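PDB 5XNE: alpha-acetolactate decarboxylase from Bacillus subtilis subsp. subtilis str. 168, which decarboxylates (2S)-2-acetolactate to (R)-acetoin, an excretable product whose formation may help control the internal pH of stationary-phase cells. Local coordinates for residues Phe52-Ser57 with Asn66-Pro71. Numbering follows the deposited sequence.
Sequences FYRLRS and NGDRSP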
loop_
_atom_site.group_PDB
_atom_site.type_symbol
_atom_site.label_atom_id
_atom_site.label_comp_id
_atom_site.label_asym_id
_atom_site.label_seq_id
_atom_site.Cartn_x
_atom_site.Cartn_y
_atom_site.Cartn_z
ATOM N N PHE B 52 -24.877 -5.338 -2.035
ATOM C CA PHE B 52 -24.237 -4.073 -2.401
ATOM C C PHE B 52 -25.189 -3.153 -3.140
ATOM O O PHE B 52 -25.992 -3.609 -3.969
ATOM C CB PHE B 52 -22.989 -4.336 -3.253
ATOM C CG PHE B 52 -21.826 -4.832 -2.456
ATOM C CD1 PHE B 52 -21.758 -6.167 -2.047
ATOM C CD2 PHE B 52 -20.811 -3.963 -2.091
ATOM C CE1 PHE B 52 -20.686 -6.630 -1.294
ATOM C CE2 PHE B 52 -19.729 -4.426 -1.327
ATOM C CZ PHE B 52 -19.674 -5.759 -0.935
ATOM N N TYR B 53 -25.071 -1.858 -2.861
ATOM C CA TYR B 53 -25.949 -0.839 -3.438
ATOM C C TYR B 53 -25.183 0.331 -4.025
ATOM O O TYR B 53 -24.088 0.666 -3.548
ATOM C CB TYR B 53 -26.908 -0.309 -2.376
ATOM C CG TYR B 53 -27.924 -1.323 -1.915
ATOM C CD1 TYR B 53 -27.633 -2.209 -0.893
ATOM C CD2 TYR B 53 -29.184 -1.389 -2.512
ATOM C CE1 TYR B 53 -28.571 -3.139 -0.466
ATOM C CE2 TYR B 53 -30.128 -2.318 -2.092
ATOM C CZ TYR B 53 -29.814 -3.184 -1.073
ATOM O OH TYR B 53 -30.750 -4.102 -0.665
ATOM N N ARG B 54 -25.777 0.946 -5.053
ATOM C CA ARG B 54 -25.352 2.229 -5.603
ATOM C C ARG B 54 -26.263 3.328 -5.051
ATOM O O ARG B 54 -27.459 3.366 -5.362
ATOM C CB ARG B 54 -25.415 2.219 -7.137
ATOM C CG ARG B 54 -24.924 3.513 -7.781
ATOM C CD ARG B 54 -25.350 3.630 -9.253
ATOM N NE ARG B 54 -24.913 2.530 -10.109
ATOM C CZ ARG B 54 -23.910 2.608 -10.985
ATOM N NH1 ARG B 54 -23.198 3.733 -11.094
ATOM N NH2 ARG B 54 -23.598 1.559 -11.735
ATOM N N LEU B 55 -25.721 4.209 -4.222
ATOM C CA LEU B 55 -26.496 5.322 -3.659
ATOM C C LEU B 55 -26.320 6.572 -4.508
ATOM O O LEU B 55 -25.201 7.055 -4.671
ATOM C CB LEU B 55 -26.060 5.616 -2.216
ATOM C CG LEU B 55 -26.566 4.790 -1.029
ATOM C CD1 LEU B 55 -27.998 5.164 -0.672
ATOM C CD2 LEU B 55 -26.457 3.304 -1.292
ATOM N N ARG B 56 -27.412 7.101 -5.054
ATOM C CA ARG B 56 -27.321 8.292 -5.895
ATOM C C ARG B 56 -27.936 9.527 -5.251
ATOM O O ARG B 56 -28.730 9.442 -4.312
ATOM C CB ARG B 56 -27.997 8.056 -7.250
ATOM C CG ARG B 56 -27.245 7.155 -8.209
ATOM C CD ARG B 56 -27.913 7.218 -9.582
ATOM N NE ARG B 56 -27.144 6.543 -10.620
ATOM C CZ ARG B 56 -27.494 5.387 -11.180
ATOM N NH1 ARG B 56 -28.609 4.759 -10.805
ATOM N NH2 ARG B 56 -26.731 4.856 -12.121
ATOM N N SER B 57 -27.583 10.672 -5.812
ATOM C CA SER B 57 -28.049 11.968 -5.347
ATOM C C SER B 57 -29.555 12.198 -5.458
ATOM O O SER B 57 -30.089 13.144 -4.870
ATOM C CB SER B 57 -27.335 13.047 -6.129
ATOM N N ASN B 66 -24.012 -7.021 -12.513
ATOM C CA ASN B 66 -22.977 -7.489 -13.442
ATOM C C ASN B 66 -21.966 -6.483 -14.006
ATOM O O ASN B 66 -20.796 -6.505 -13.631
ATOM C CB ASN B 66 -23.672 -8.177 -14.634
ATOM C CG ASN B 66 -24.374 -9.484 -14.246
ATOM O OD1 ASN B 66 -23.737 -10.532 -14.101
ATOM N ND2 ASN B 66 -25.697 -9.420 -14.078
ATOM N N GLY B 67 -22.395 -5.622 -14.919
ATOM C CA GLY B 67 -21.446 -4.776 -15.632
ATOM C C GLY B 67 -21.227 -3.394 -15.041
ATOM O O GLY B 67 -20.730 -2.497 -15.716
ATOM N N ASP B 68 -21.627 -3.204 -13.788
ATOM C CA ASP B 68 -21.259 -1.986 -13.074
ATOM C C ASP B 68 -19.733 -1.955 -12.922
ATOM O O ASP B 68 -19.110 -2.978 -12.618
ATOM C CB ASP B 68 -21.936 -1.916 -11.702
ATOM C CG ASP B 68 -23.447 -1.713 -11.788
ATOM O OD1 ASP B 68 -23.963 -1.267 -12.848
ATOM O OD2 ASP B 68 -24.113 -1.970 -10.766
ATOM N N ARG B 69 -19.130 -0.797 -13.167
ATOM C CA ARG B 69 -17.670 -0.660 -13.086
ATOM C C ARG B 69 -17.267 0.343 -12.020
ATOM O O ARG B 69 -18.033 1.244 -11.685
ATOM C CB ARG B 69 -17.080 -0.233 -14.436
ATOM C CG ARG B 69 -17.274 -1.245 -15.566
ATOM C CD ARG B 69 -16.859 -0.700 -16.956
ATOM N NE ARG B 69 -15.473 -0.228 -17.076
ATOM C CZ ARG B 69 -14.907 0.131 -18.235
ATOM N NH1 ARG B 69 -15.612 0.058 -19.362
ATOM N NH2 ARG B 69 -13.641 0.551 -18.284
ATOM N N SER B 70 -16.053 0.191 -11.488
ATOM C CA SER B 70 -15.549 1.117 -10.482
ATOM C C SER B 70 -14.088 1.494 -10.673
ATOM O O SER B 70 -13.273 0.633 -10.989
ATOM C CB SER B 70 -15.701 0.530 -9.080
ATOM O OG SER B 70 -15.092 1.404 -8.148
ATOM N N PRO B 71 -13.748 2.773 -10.425
ATOM C CA PRO B 71 -12.358 3.242 -10.408
ATOM C C PRO B 71 -11.707 3.135 -9.034
ATOM O O PRO B 71 -10.498 3.344 -8.935
ATOM C CB PRO B 71 -12.486 4.719 -10.793
ATOM C CG PRO B 71 -13.801 5.127 -10.143
ATOM C CD PRO B 71 -14.706 3.893 -10.269
HETATM O O HOH W 1 -21.083 1.423 -13.462
HETATM O O HOH W 2 -25.940 -0.196 -9.903
#
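Arg-54 and Asp-68 meet in a single salt bridge at the protein surface. It ties strand 51-56, the middle strand of an antiparallel beta meander (44-48, 51-56, 60-63), to the loop that leads into the short strand 69-70, which pairs with strand 22-23. The two segments share no backbone bond: even the nearest CA atoms, those of Arg-54 and Asp-68, are 9.5 Å apart, a gap that suits the long reach of an arginine. Arg-54 sets out with CG anti to the backbone N (chi1 -177°), then bends at chi3, while the shorter Asp-68 comes from the opposite direction. Aspartate suits the loop because its two oxygens can serve different partners, OD1 the arginine and OD2 a water and the backbone N of Gln-65.

The charged contact is one-pronged. Arg-54 NH2 approaches Asp-68 OD1 to 3.1 Å, with the oxygen at the edge of the guanidinium and in its plane. Because the carboxylate plane stands at 90° to that of the guanidinium, the two groups do not form the side-by-side, two-bond pairing, and Asp-68 OD2 stays 3.7 Å from Arg-54 NH2.

Further bonds and packing hold the arginine. NH1 donates to the backbone O of Asp-42, and Phe-38 makes a cation-pi contact with the guanidinium. Arg-56, salt-bridged to Asp-42, lays one guanidinium face against Arg-54 CD, which sits 3.3 Å above that plane. The zinc ion, held by His-173, His-175 and His-186, is about 12 Å from the Arg-54 side chain, so this contact takes no part in binding the metal.

Two waters, also in the guanidinium plane, complete the link. One accepts from Arg-54 NH2 and from the backbone N of Arg-69, so the strand that follows Asp-68 is tied in as well. The other accepts from Arg-54 NE at 2.9 Å and donates to Asp-68 OD2 at 2.7 Å.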